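Mitotic checkpoint control protein kinase BUB1 (PDB 6JKK) probably acts as an ATP-binding protein kinase of the mitotic checkpoint at kinetochores, and is represented here by its kinase domain. Local coordinates at residues 160-171 with 310-321. Residues are numbered along the deposited sequence; the frame is centred on the assembly and turned at random.
Sequences MHLSCQMLDIVD and LQQLRTQLKCAL
Helix segments 160-171 and 310-321 pack antiparallel at 164°, with their axes 9.3 Å apart at closest approach and Cys-164 facing Arg-314. They join two helices of the alpha-helical C-lobe of the protein kinase fold. The apolar side is knobs-into-holes packing. Leu-167 sits among Leu-310, Leu-313, Arg-314 and Leu-317, and Leu-317 fits in turn among Met-160, Ser-163, Cys-164 and Leu-167. Leu-167 CD1 meets Leu-317 CD1 at 3.6 Å. Leu-252 of helix 246-261 also touches Leu-167, and Ile-294 of helix 288-299 touches Leu-317.

The polar side centres on Arg-314. The Arg-314 chain bends at CG-CD (chi3 70°), and Arg-314 NE donates a hydrogen bond to Cys-164 O at 3.0 Å. This donor lies above the carbonyl plane; Asp-168 N reaches the same oxygen from the opposite face. The Asp-168 carboxylate stacks on one guanidinium face, the planes 6° apart. Asp-168 OD2 lies well off the guanidinium plane, so its long salt bridge to Arg-314 NH2 (3.7 Å) is electrostatic rather than a hydrogen bond. At the guanidinium edge, NH1 donates to Gln-311 OE1, and NH2 to Asn-199. A methionine in place of Arg-314 would probably leave the Asp-168 carboxylate without its stacked positive charge and Gln-311 OE1 without this donor. The Gln-311 amide nitrogen grips two acids: NE2 donates to Asp-168 OD1 at 3.0 Å and, almost straight, to Asp-171 OD2 at 2.8 Å. A water links Asp-171 OD1 to Leu-310 N, 2.8 Å from each.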
# COMPACT_ATOMS: atom_id res chain seq x y z
N MET A 160 -2.90 14.67 -8.54
CA MET A 160 -2.27 15.46 -7.48
C MET A 160 -2.96 15.23 -6.14
O MET A 160 -2.30 15.11 -5.10
CB MET A 160 -2.33 16.95 -7.79
CG MET A 160 -1.61 17.37 -9.04
SD MET A 160 -1.68 19.15 -9.11
CE MET A 160 -1.34 19.37 -10.86
N HIS A 161 -4.29 15.17 -6.17
CA HIS A 161 -5.08 14.98 -4.95
C HIS A 161 -4.80 13.62 -4.32
O HIS A 161 -4.58 13.50 -3.11
CB HIS A 161 -6.58 15.12 -5.26
CG HIS A 161 -7.43 15.38 -4.05
ND1 HIS A 161 -7.66 14.43 -3.08
CD2 HIS A 161 -8.14 16.47 -3.68
CE1 HIS A 161 -8.46 14.93 -2.16
NE2 HIS A 161 -8.77 16.17 -2.50
N LEU A 162 -4.80 12.58 -5.17
CA LEU A 162 -4.51 11.22 -4.72
C LEU A 162 -3.05 11.08 -4.26
O LEU A 162 -2.78 10.36 -3.31
CB LEU A 162 -4.80 10.22 -5.84
CG LEU A 162 -6.26 10.03 -6.25
CD1 LEU A 162 -6.38 9.04 -7.40
CD2 LEU A 162 -7.09 9.56 -5.05
N SER A 163 -2.13 11.76 -4.93
CA SER A 163 -0.72 11.73 -4.54
C SER A 163 -0.50 12.37 -3.17
O SER A 163 0.33 11.90 -2.38
CB SER A 163 0.13 12.44 -5.59
OG SER A 163 0.06 11.77 -6.83
N CYS A 164 -1.22 13.45 -2.91
CA CYS A 164 -1.13 14.14 -1.64
C CYS A 164 -1.58 13.20 -0.53
O CYS A 164 -0.98 13.17 0.55
CB CYS A 164 -2.02 15.38 -1.67
SG CYS A 164 -1.76 16.52 -0.29
N GLN A 165 -2.63 12.45 -0.79
CA GLN A 165 -3.13 11.48 0.18
C GLN A 165 -2.13 10.35 0.42
O GLN A 165 -1.89 9.97 1.56
CB GLN A 165 -4.46 10.89 -0.28
CG GLN A 165 -5.62 11.87 -0.31
CD GLN A 165 -6.89 11.20 -0.79
OE1 GLN A 165 -7.28 10.16 -0.27
NE2 GLN A 165 -7.53 11.79 -1.79
N MET A 166 -1.59 9.81 -0.67
CA MET A 166 -0.65 8.69 -0.56
C MET A 166 0.59 9.11 0.21
O MET A 166 1.15 8.33 0.97
CB MET A 166 -0.26 8.15 -1.94
CG MET A 166 -1.33 7.32 -2.61
SD MET A 166 -0.76 6.60 -4.16
CE MET A 166 -0.52 8.10 -5.13
N LEU A 167 1.04 10.34 -0.02
CA LEU A 167 2.18 10.88 0.71
C LEU A 167 1.87 10.94 2.21
O LEU A 167 2.74 10.65 3.04
CB LEU A 167 2.54 12.27 0.19
CG LEU A 167 3.41 12.30 -1.06
CD1 LEU A 167 3.27 13.63 -1.77
CD2 LEU A 167 4.86 12.03 -0.68
N ASP A 168 0.65 11.34 2.55
CA ASP A 168 0.28 11.47 3.96
C ASP A 168 0.26 10.09 4.61
O ASP A 168 0.73 9.91 5.74
CB ASP A 168 -1.10 12.13 4.09
CG ASP A 168 -1.18 13.14 5.22
OD1 ASP A 168 -0.12 13.55 5.75
OD2 ASP A 168 -2.31 13.55 5.56
N ILE A 169 -0.26 9.10 3.89
CA ILE A 169 -0.36 7.74 4.43
C ILE A 169 1.02 7.12 4.67
O ILE A 169 1.27 6.51 5.71
CB ILE A 169 -1.21 6.84 3.50
CG1 ILE A 169 -2.67 7.31 3.50
CG2 ILE A 169 -1.12 5.38 3.92
CD1 ILE A 169 -3.53 6.70 2.39
N VAL A 170 1.92 7.30 3.71
CA VAL A 170 3.28 6.77 3.82
C VAL A 170 4.07 7.50 4.91
O VAL A 170 4.81 6.88 5.68
CB VAL A 170 4.00 6.86 2.45
CG1 VAL A 170 5.47 6.46 2.57
CG2 VAL A 170 3.30 5.96 1.46
N ASP A 171 3.92 8.83 4.97
CA ASP A 171 4.58 9.62 6.00
C ASP A 171 4.22 9.11 7.40
O ASP A 171 5.10 8.89 8.24
CB ASP A 171 4.20 11.10 5.84
CG ASP A 171 5.17 12.04 6.55
OD1 ASP A 171 6.40 11.77 6.54
OD2 ASP A 171 4.71 13.06 7.11
N LEU A 310 8.30 14.58 3.31
CA LEU A 310 7.11 14.25 2.53
C LEU A 310 6.01 15.32 2.66
O LEU A 310 5.21 15.50 1.74
CB LEU A 310 6.57 12.87 2.93
CG LEU A 310 7.52 11.68 2.81
CD1 LEU A 310 6.78 10.35 3.01
CD2 LEU A 310 8.23 11.68 1.47
N GLN A 311 5.98 16.01 3.79
CA GLN A 311 4.99 17.07 3.99
C GLN A 311 5.25 18.27 3.08
O GLN A 311 4.30 18.90 2.61
CB GLN A 311 4.93 17.51 5.46
CG GLN A 311 4.31 16.44 6.37
CD GLN A 311 2.93 15.97 5.90
OE1 GLN A 311 2.10 16.77 5.47
NE2 GLN A 311 2.69 14.66 5.99
N GLN A 312 6.52 18.58 2.84
CA GLN A 312 6.87 19.66 1.90
C GLN A 312 6.37 19.32 0.50
O GLN A 312 5.94 20.20 -0.26
CB GLN A 312 8.38 19.89 1.88
CG GLN A 312 8.89 20.71 0.69
CD GLN A 312 8.35 22.14 0.68
OE1 GLN A 312 8.06 22.71 1.73
NE2 GLN A 312 8.23 22.71 -0.52
N LEU A 313 6.42 18.04 0.15
CA LEU A 313 5.90 17.61 -1.15
C LEU A 313 4.39 17.76 -1.19
O LEU A 313 3.83 18.17 -2.22
CB LEU A 313 6.32 16.16 -1.44
CG LEU A 313 7.81 15.94 -1.63
CD1 LEU A 313 8.11 14.49 -1.97
CD2 LEU A 313 8.36 16.87 -2.70
N ARG A 314 3.72 17.46 -0.08
CA ARG A 314 2.27 17.64 0.00
C ARG A 314 1.94 19.12 -0.15
O ARG A 314 1.00 19.47 -0.85
CB ARG A 314 1.71 17.09 1.32
CG ARG A 314 1.73 15.57 1.44
CD ARG A 314 0.98 15.09 2.68
NE ARG A 314 -0.47 15.29 2.56
CZ ARG A 314 -1.18 16.14 3.30
NH1 ARG A 314 -0.60 16.87 4.25
NH2 ARG A 314 -2.49 16.25 3.11
N THR A 315 2.75 19.98 0.46
CA THR A 315 2.57 21.43 0.32
C THR A 315 2.65 21.86 -1.14
O THR A 315 1.86 22.69 -1.60
CB THR A 315 3.57 22.20 1.18
OG1 THR A 315 3.32 21.92 2.56
CG2 THR A 315 3.46 23.71 0.94
N GLN A 316 3.60 21.29 -1.88
CA GLN A 316 3.76 21.64 -3.29
C GLN A 316 2.51 21.29 -4.07
O GLN A 316 2.04 22.10 -4.89
CB GLN A 316 5.00 20.96 -3.89
CG GLN A 316 6.33 21.47 -3.32
CD GLN A 316 7.51 21.05 -4.17
OE1 GLN A 316 7.51 21.24 -5.39
NE2 GLN A 316 8.53 20.48 -3.53
N LEU A 317 1.97 20.11 -3.82
CA LEU A 317 0.75 19.65 -4.48
C LEU A 317 -0.47 20.50 -4.11
O LEU A 317 -1.27 20.84 -4.98
CB LEU A 317 0.49 18.18 -4.15
CG LEU A 317 1.48 17.19 -4.76
CD1 LEU A 317 1.44 15.85 -4.01
CD2 LEU A 317 1.18 16.98 -6.24
N LYS A 318 -0.60 20.85 -2.83
CA LYS A 318 -1.71 21.68 -2.38
C LYS A 318 -1.68 23.06 -3.04
O LYS A 318 -2.72 23.64 -3.35
CB LYS A 318 -1.66 21.86 -0.87
CG LYS A 318 -1.59 20.57 -0.10
CD LYS A 318 -2.94 20.09 0.33
CE LYS A 318 -2.89 19.69 1.79
NZ LYS A 318 -2.09 20.71 2.51
N CYS A 319 -0.47 23.59 -3.24
CA CYS A 319 -0.31 24.90 -3.86
C CYS A 319 -0.79 24.87 -5.31
O CYS A 319 -1.42 25.80 -5.79
CB CYS A 319 1.14 25.35 -3.81
SG CYS A 319 1.70 25.90 -2.19
N ALA A 320 -0.47 23.78 -6.00
CA ALA A 320 -0.89 23.63 -7.38
C ALA A 320 -2.40 23.45 -7.45
O ALA A 320 -3.06 24.02 -8.33
CB ALA A 320 -0.17 22.45 -8.03
N LEU A 321 -2.94 22.63 -6.55
CA LEU A 321 -4.38 22.42 -6.46
C LEU A 321 -5.11 23.74 -6.19
O LEU A 321 -6.19 23.99 -6.72
CB LEU A 321 -4.70 21.38 -5.38
CG LEU A 321 -4.38 19.93 -5.74
CD1 LEU A 321 -4.27 19.06 -4.50
CD2 LEU A 321 -5.43 19.36 -6.69
O HOH W 1 7.90 14.02 6.02